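Long-range contacts in aldehyde dehydrogenase (Trypanosoma brucei, PDB 5MYP), which probably oxidises aldehydes to carboxylic acids with NAD+ as the cofactor: residues M75-L80 with Y129-I134; R63-H68 with G125-P130. All coordinates share one frame; numbering follows the deposited sequence.

Overall arrangement
Both contacts are buried and both end on the loop that leaves strand 110-124 and runs into helix 132-143, sharing Tyr129 and Pro130; their centres lie about 10 Å apart. Contact 1 sets helix 69-95 against the start of helix 132-143, nearer the centre of the chain, and combines leucine packing with one buried carboxylate. Contact 2 sets the end of helix 54-65 and the turn after it against the loop itself, close to the predicted catalytic cysteine, and its chemistry is that of arginines beside aromatic rings and carbonyl oxygens. A salt bridge from Glu76 OE2 to Arg67 NH1, 2.9 Å long, ties the two together.

Contact 1 of 2, residues M75-L80 with Y129-I134; sequences MEILPL and YPLLLI
Glu76 reaches across to the start of helix 132-143, its chain extended beyond CG (chi2 -163°), and brings its carboxylate up to the turn Tyr129-Leu132, with OE2 beside Pro130 CD. OE1 accepts two bonds. The one from Leu132 N is 2.8 Å long to Glu76 OE1 and almost straight at 175°, using the anti lone pair; Leu131 N lies 2.9 Å from the same Glu76 OE1, nearly on the line of its C-O bond, with a more bent N-H. OE2 is held by Arg67, so both oxygens of this buried group are satisfied. The carboxylate stands almost perpendicular to the Tyr129 ring, 87° between planes, and Glu76 CG sits at the ring edge, 3.9 Å from Tyr129 CD1. Further out along the ring, Met75 CB packs on Tyr129 CE1 at 3.8 Å, while Tyr129 OH bonds to Thr258. Farther along helix 69-95, Leu80 CD1 touches Leu131 CG at 3.7 Å, and Leu132 CD1 touches both Pro79 CB and Leu80 CG, each at 3.9 Å. A glutamate of helix 69-95 thus binds the N-H groups of Leu131 and Leu132 where the chain turns into helix 132-143, beside the predicted catalytic site: the Tyr129 side chain is about 7 Å from that of Cys259.

Contact 2 of 2, residues R63-H68 with G125-P130; sequences RDRRRH and GTWNYP
Arg67 leaves its backbone with CG opposite N (chi1 -176°) and then turns at chi2 and chi3, which brings its guanidinium to Tyr129, whereas Arg65, bent at chi2 (-85°) and chi3, folds its own toward Trp127. Both arginines have two conformers; one of each is described. Arg67 NH2 donates a weak hydrogen bond of 2.9 Å to Asn128 O. Tyr129 CD1 lies over one face of this guanidinium, 3.6 Å from Arg67 NH2, with the two planes inclined by 37°, and Pro130 CD comes to its edge. Glu76 OE2 takes Arg67 NH1, and Asn254 OD1 serves both Arg67 NE and Arg65 NH2. Arg65 CD lies 3.5 Å from Asn128 O and 3.6 Å from Trp127 O, a buried carbonyl oxygen with no polar partner in the model. Arg65 NE meets the indole edge, 3.9 Å from Trp127 CE3, and Trp127 CZ3 stands over one face of the guanidinium. Arg65 NH1 bonds to Arg315 O. Asn128, whose strongest polar partner is Gln257, also takes a weak bond from Tyr129 N at OD1. Its side chain is about 5 Å from that of Cys259, the predicted catalytic cysteine; in aldehyde dehydrogenases an asparagine here contributes to the oxyanion hole, and Asn128 probably does the same.

Contact 1 of 2, residues M75-L80 with Y129-I134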
loop_
_atom_site.group_PDB
_atom_site.type_symbol
_atom_site.label_atom_id
_atom_site.label_comp_id
_atom_site.label_asym_id
_atom_site.label_seq_id
_atom_site.Cartn_x
_atom_site.Cartn_y
_atom_site.Cartn_z
ATOM N N MET A 75 6.052 11.198 25.515
ATOM C CA MET A 75 5.382 10.275 24.588
ATOM C C MET A 75 4.593 10.947 23.460
ATOM O O MET A 75 4.423 10.342 22.400
ATOM C CB MET A 75 4.452 9.328 25.362
ATOM C CG MET A 75 5.148 8.441 26.391
ATOM S SD MET A 75 6.430 7.361 25.725
ATOM C CE MET A 75 5.481 6.329 24.615
ATOM N N GLU A 76 4.107 12.172 23.680
ATOM C CA GLU A 76 3.233 12.846 22.708
ATOM C C GLU A 76 3.732 14.217 22.250
ATOM O O GLU A 76 3.876 14.436 21.050
ATOM C CB GLU A 76 1.805 12.947 23.250
ATOM C CG GLU A 76 1.169 11.592 23.523
ATOM C CD GLU A 76 -0.343 11.649 23.666
ATOM O OE1 GLU A 76 -1.045 11.855 22.652
ATOM O OE2 GLU A 76 -0.817 11.485 24.803
ATOM N N ILE A 77 4.019 15.119 23.191
ATOM C CA ILE A 77 4.323 16.516 22.853
ATOM C C ILE A 77 5.642 16.634 22.087
ATOM O O ILE A 77 5.677 17.224 21.009
ATOM C CB ILE A 77 4.369 17.434 24.104
ATOM C CG1 ILE A 77 3.037 17.400 24.884
ATOM C CG2 ILE A 77 4.729 18.871 23.718
ATOM C CD1 ILE A 77 1.821 17.886 24.115
ATOM N N LEU A 78 6.712 16.072 22.640
ATOM C CA LEU A 78 8.035 16.146 22.003
ATOM C C LEU A 78 8.115 15.431 20.640
ATOM O O LEU A 78 8.677 15.992 19.704
ATOM C CB LEU A 78 9.150 15.658 22.950
ATOM C CG LEU A 78 9.472 16.545 24.159
ATOM C CD1 LEU A 78 10.499 15.855 25.048
ATOM C CD2 LEU A 78 9.959 17.927 23.743
ATOM N N PRO A 79 7.560 14.203 20.522
ATOM C CA PRO A 79 7.492 13.566 19.194
ATOM C C PRO A 79 6.718 14.363 18.140
ATOM O O PRO A 79 7.131 14.396 16.984
ATOM C CB PRO A 79 6.794 12.234 19.482
ATOM C CG PRO A 79 7.200 11.914 20.869
ATOM C CD PRO A 79 7.246 13.237 21.590
ATOM N N LEU A 80 5.614 14.997 18.539
ATOM C CA LEU A 80 4.863 15.872 17.634
ATOM C C LEU A 80 5.676 17.090 17.193
ATOM O O LEU A 80 5.671 17.436 16.015
ATOM C CB LEU A 80 3.537 16.319 18.262
ATOM C CG LEU A 80 2.422 15.270 18.282
ATOM C CD1 LEU A 80 1.240 15.792 19.074
ATOM C CD2 LEU A 80 1.993 14.872 16.874
ATOM N N TYR A 129 -3.068 7.266 23.056
ATOM C CA TYR A 129 -2.245 8.474 22.914
ATOM C C TYR A 129 -3.025 9.396 21.980
ATOM O O TYR A 129 -2.755 9.453 20.782
ATOM C CB TYR A 129 -0.853 8.138 22.383
ATOM C CG TYR A 129 -0.079 7.261 23.339
ATOM C CD1 TYR A 129 0.692 7.813 24.366
ATOM C CD2 TYR A 129 -0.146 5.878 23.240
ATOM C CE1 TYR A 129 1.386 7.003 25.252
ATOM C CE2 TYR A 129 0.542 5.059 24.121
ATOM C CZ TYR A 129 1.308 5.618 25.124
ATOM O OH TYR A 129 1.990 4.794 25.996
ATOM N N PRO A 130 -4.033 10.097 22.536
ATOM C CA PRO A 130 -5.069 10.721 21.717
ATOM C C PRO A 130 -4.655 11.975 20.951
ATOM O O PRO A 130 -5.371 12.360 20.027
ATOM C CB PRO A 130 -6.171 11.037 22.734
ATOM C CG PRO A 130 -5.442 11.243 24.017
ATOM C CD PRO A 130 -4.255 10.332 23.978
ATOM N N LEU A 131 -3.539 12.606 21.324
ATOM C CA LEU A 131 -3.019 13.746 20.569
ATOM C C LEU A 131 -2.033 13.275 19.499
ATOM O O LEU A 131 -2.166 13.635 18.331
ATOM C CB LEU A 131 -2.354 14.763 21.503
ATOM C CG LEU A 131 -2.019 16.125 20.883
ATOM C CD1 LEU A 131 -3.282 16.839 20.422
ATOM C CD2 LEU A 131 -1.226 16.981 21.863
ATOM N N LEU A 132 -1.054 12.468 19.904
ATOM C CA LEU A 132 -0.044 11.930 18.984
ATOM C C LEU A 132 -0.666 11.203 17.794
ATOM O O LEU A 132 -0.325 11.479 16.646
ATOM C CB LEU A 132 0.890 10.964 19.717
ATOM C CG LEU A 132 2.039 10.348 18.911
ATOM C CD1 LEU A 132 3.076 11.407 18.586
ATOM C CD2 LEU A 132 2.662 9.180 19.665
ATOM N N LEU A 133 -1.587 10.288 18.078
ATOM C CA LEU A 133 -2.097 9.379 17.049
ATOM C C LEU A 133 -3.245 9.947 16.210
ATOM O O LEU A 133 -3.782 9.247 15.348
ATOM C CB LEU A 133 -2.462 8.028 17.681
ATOM C CG LEU A 133 -1.284 7.340 18.387
ATOM C CD1 LEU A 133 -1.728 6.027 19.014
ATOM C CD2 LEU A 133 -0.106 7.106 17.450
ATOM N N ILE A 134 -3.619 11.206 16.458
ATOM C CA ILE A 134 -4.464 11.972 15.534
ATOM C C ILE A 134 -3.629 13.027 14.773
ATOM O O ILE A 134 -3.768 13.152 13.551
ATOM C CB ILE A 134 -5.715 12.567 16.256
ATOM C CG1 ILE A 134 -6.826 12.901 15.253
ATOM C CG2 ILE A 134 -5.380 13.784 17.102
ATOM C CD1 ILE A 134 -7.686 11.717 14.871
#

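Contact 2 of 2, residues R63-H68 with G125-P130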
loop_
_atom_site.group_PDB
_atom_site.type_symbol
_atom_site.label_atom_id
_atom_site.label_comp_id
_atom_site.label_asym_id
_atom_site.label_seq_id
_atom_site.Cartn_x
_atom_site.Cartn_y
_atom_site.Cartn_z
ATOM N N ARG A 63 -6.779 14.142 32.329
ATOM C CA ARG A 63 -8.180 13.869 32.646
ATOM C C ARG A 63 -8.657 12.555 32.008
ATOM O O ARG A 63 -9.320 11.752 32.662
ATOM C CB ARG A 63 -9.068 15.033 32.198
ATOM C CG ARG A 63 -10.485 14.997 32.740
ATOM C CD ARG A 63 -11.215 16.283 32.375
ATOM N NE ARG A 63 -12.627 16.253 32.750
ATOM C CZ ARG A 63 -13.503 17.224 32.485
ATOM N NH1 ARG A 63 -14.770 17.091 32.874
ATOM N NH2 ARG A 63 -13.129 18.327 31.835
ATOM N N ASP A 64 -8.292 12.340 30.745
ATOM C CA ASP A 64 -8.666 11.119 30.018
ATOM C C ASP A 64 -7.934 9.855 30.483
ATOM O O ASP A 64 -8.571 8.825 30.697
ATOM C CB ASP A 64 -8.421 11.285 28.506
ATOM C CG ASP A 64 -9.369 12.282 27.850
ATOM O OD1 ASP A 64 -10.519 12.447 28.309
ATOM O OD2 ASP A 64 -8.962 12.896 26.844
ATOM N N ARG A 65 -6.611 9.949 30.630
ATOM C CA ARG A 65 -5.743 8.779 30.856
ATOM C C ARG A 65 -5.164 8.647 32.272
ATOM O O ARG A 65 -4.636 7.587 32.615
ATOM C CB ARG A 65 -4.579 8.812 29.863
ATOM C CG ARG A 65 -4.993 8.798 28.397
ATOM C CD ARG A 65 -5.230 7.386 27.877
ATOM N NE ARG A 65 -6.266 6.684 28.624
ATOM C CZ ARG A 65 -6.019 5.815 29.599
ATOM N NH1 ARG A 65 -7.017 5.240 30.233
ATOM N NH2 ARG A 65 -4.776 5.527 29.946
ATOM N N ARG A 66 -5.278 9.700 33.085
ATOM C CA ARG A 66 -4.508 9.830 34.349
ATOM C C ARG A 66 -2.992 9.676 34.127
ATOM O O ARG A 66 -2.261 9.175 34.993
ATOM C CB ARG A 66 -5.017 8.879 35.439
ATOM C CG ARG A 66 -4.694 9.355 36.857
ATOM C CD ARG A 66 -5.356 8.487 37.906
ATOM N NE ARG A 66 -4.853 7.113 37.859
ATOM C CZ ARG A 66 -5.524 6.021 38.228
ATOM N NH1 ARG A 66 -6.772 6.089 38.686
ATOM N NH2 ARG A 66 -4.932 4.834 38.127
ATOM N N ARG A 67 -2.538 10.119 32.955
ATOM C CA ARG A 67 -1.140 10.054 32.575
ATOM C C ARG A 67 -0.465 11.330 33.073
ATOM O O ARG A 67 -1.014 12.427 32.919
ATOM C CB ARG A 67 -1.044 9.909 31.054
ATOM C CG ARG A 67 0.362 9.742 30.515
ATOM C CD ARG A 67 0.454 8.648 29.454
ATOM N NE ARG A 67 -0.617 8.642 28.454
ATOM C CZ ARG A 67 -0.728 9.511 27.456
ATOM N NH1 ARG A 67 0.140 10.501 27.334
ATOM N NH2 ARG A 67 -1.725 9.400 26.590
ATOM N N HIS A 68 0.710 11.182 33.687
ATOM C CA HIS A 68 1.459 12.323 34.238
ATOM C C HIS A 68 1.951 13.234 33.110
ATOM O O HIS A 68 2.285 12.752 32.023
ATOM C CB HIS A 68 2.649 11.825 35.070
ATOM C CG HIS A 68 3.263 12.872 35.951
ATOM N ND1 HIS A 68 4.180 13.793 35.491
ATOM C CD2 HIS A 68 3.113 13.121 37.273
ATOM C CE1 HIS A 68 4.552 14.579 36.486
ATOM N NE2 HIS A 68 3.922 14.190 37.579
ATOM N N GLY A 125 -8.560 8.510 14.753
ATOM C CA GLY A 125 -7.678 8.449 15.910
ATOM C C GLY A 125 -8.060 7.358 16.884
ATOM O O GLY A 125 -9.106 6.720 16.752
ATOM N N THR A 126 -7.191 7.145 17.864
ATOM C CA THR A 126 -7.450 6.210 18.950
ATOM C C THR A 126 -7.286 6.947 20.289
ATOM O O THR A 126 -6.874 8.113 20.327
ATOM C CB THR A 126 -6.571 4.936 18.833
ATOM O OG1 THR A 126 -6.949 3.996 19.845
ATOM C CG2 THR A 126 -5.082 5.252 18.946
ATOM N N TRP A 127 -7.620 6.256 21.372
ATOM C CA TRP A 127 -7.760 6.879 22.700
ATOM C C TRP A 127 -6.503 6.848 23.576
ATOM O O TRP A 127 -6.393 7.647 24.504
ATOM C CB TRP A 127 -8.927 6.247 23.479
ATOM C CG TRP A 127 -8.845 4.761 23.614
ATOM C CD1 TRP A 127 -9.445 3.831 22.816
ATOM C CD2 TRP A 127 -8.103 4.029 24.593
ATOM N NE1 TRP A 127 -9.132 2.567 23.243
ATOM C CE2 TRP A 127 -8.307 2.658 24.330
ATOM C CE3 TRP A 127 -7.293 4.399 25.677
ATOM C CZ2 TRP A 127 -7.731 1.653 25.113
ATOM C CZ3 TRP A 127 -6.707 3.399 26.447
ATOM C CH2 TRP A 127 -6.932 2.044 26.159
ATOM N N ASN A 128 -5.578 5.924 23.309
ATOM C CA ASN A 128 -4.470 5.650 24.244
ATOM C C ASN A 128 -3.378 6.732 24.238
ATOM O O ASN A 128 -2.833 7.069 25.293
ATOM C CB ASN A 128 -3.891 4.236 24.032
ATOM C CG ASN A 128 -3.184 4.067 22.699
ATOM O OD1 ASN A 128 -3.556 4.683 21.706
ATOM N ND2 ASN A 128 -2.167 3.217 22.674
ATOM N N TYR A 129 -3.068 7.266 23.056
ATOM C CA TYR A 129 -2.245 8.474 22.914
ATOM C C TYR A 129 -3.025 9.396 21.980
ATOM O O TYR A 129 -2.755 9.453 20.782
ATOM C CB TYR A 129 -0.853 8.138 22.383
ATOM C CG TYR A 129 -0.079 7.261 23.339
ATOM C CD1 TYR A 129 0.692 7.813 24.366
ATOM C CD2 TYR A 129 -0.146 5.878 23.240
ATOM C CE1 TYR A 129 1.386 7.003 25.252
ATOM C CE2 TYR A 129 0.542 5.059 24.121
ATOM C CZ TYR A 129 1.308 5.618 25.124
ATOM O OH TYR A 129 1.990 4.794 25.996
ATOM N N PRO A 130 -4.033 10.097 22.536
ATOM C CA PRO A 130 -5.069 10.721 21.717
ATOM C C PRO A 130 -4.655 11.975 20.951
ATOM O O PRO A 130 -5.371 12.360 20.027
ATOM C CB PRO A 130 -6.171 11.037 22.734
ATOM C CG PRO A 130 -5.442 11.243 24.017
ATOM C CD PRO A 130 -4.255 10.332 23.978
#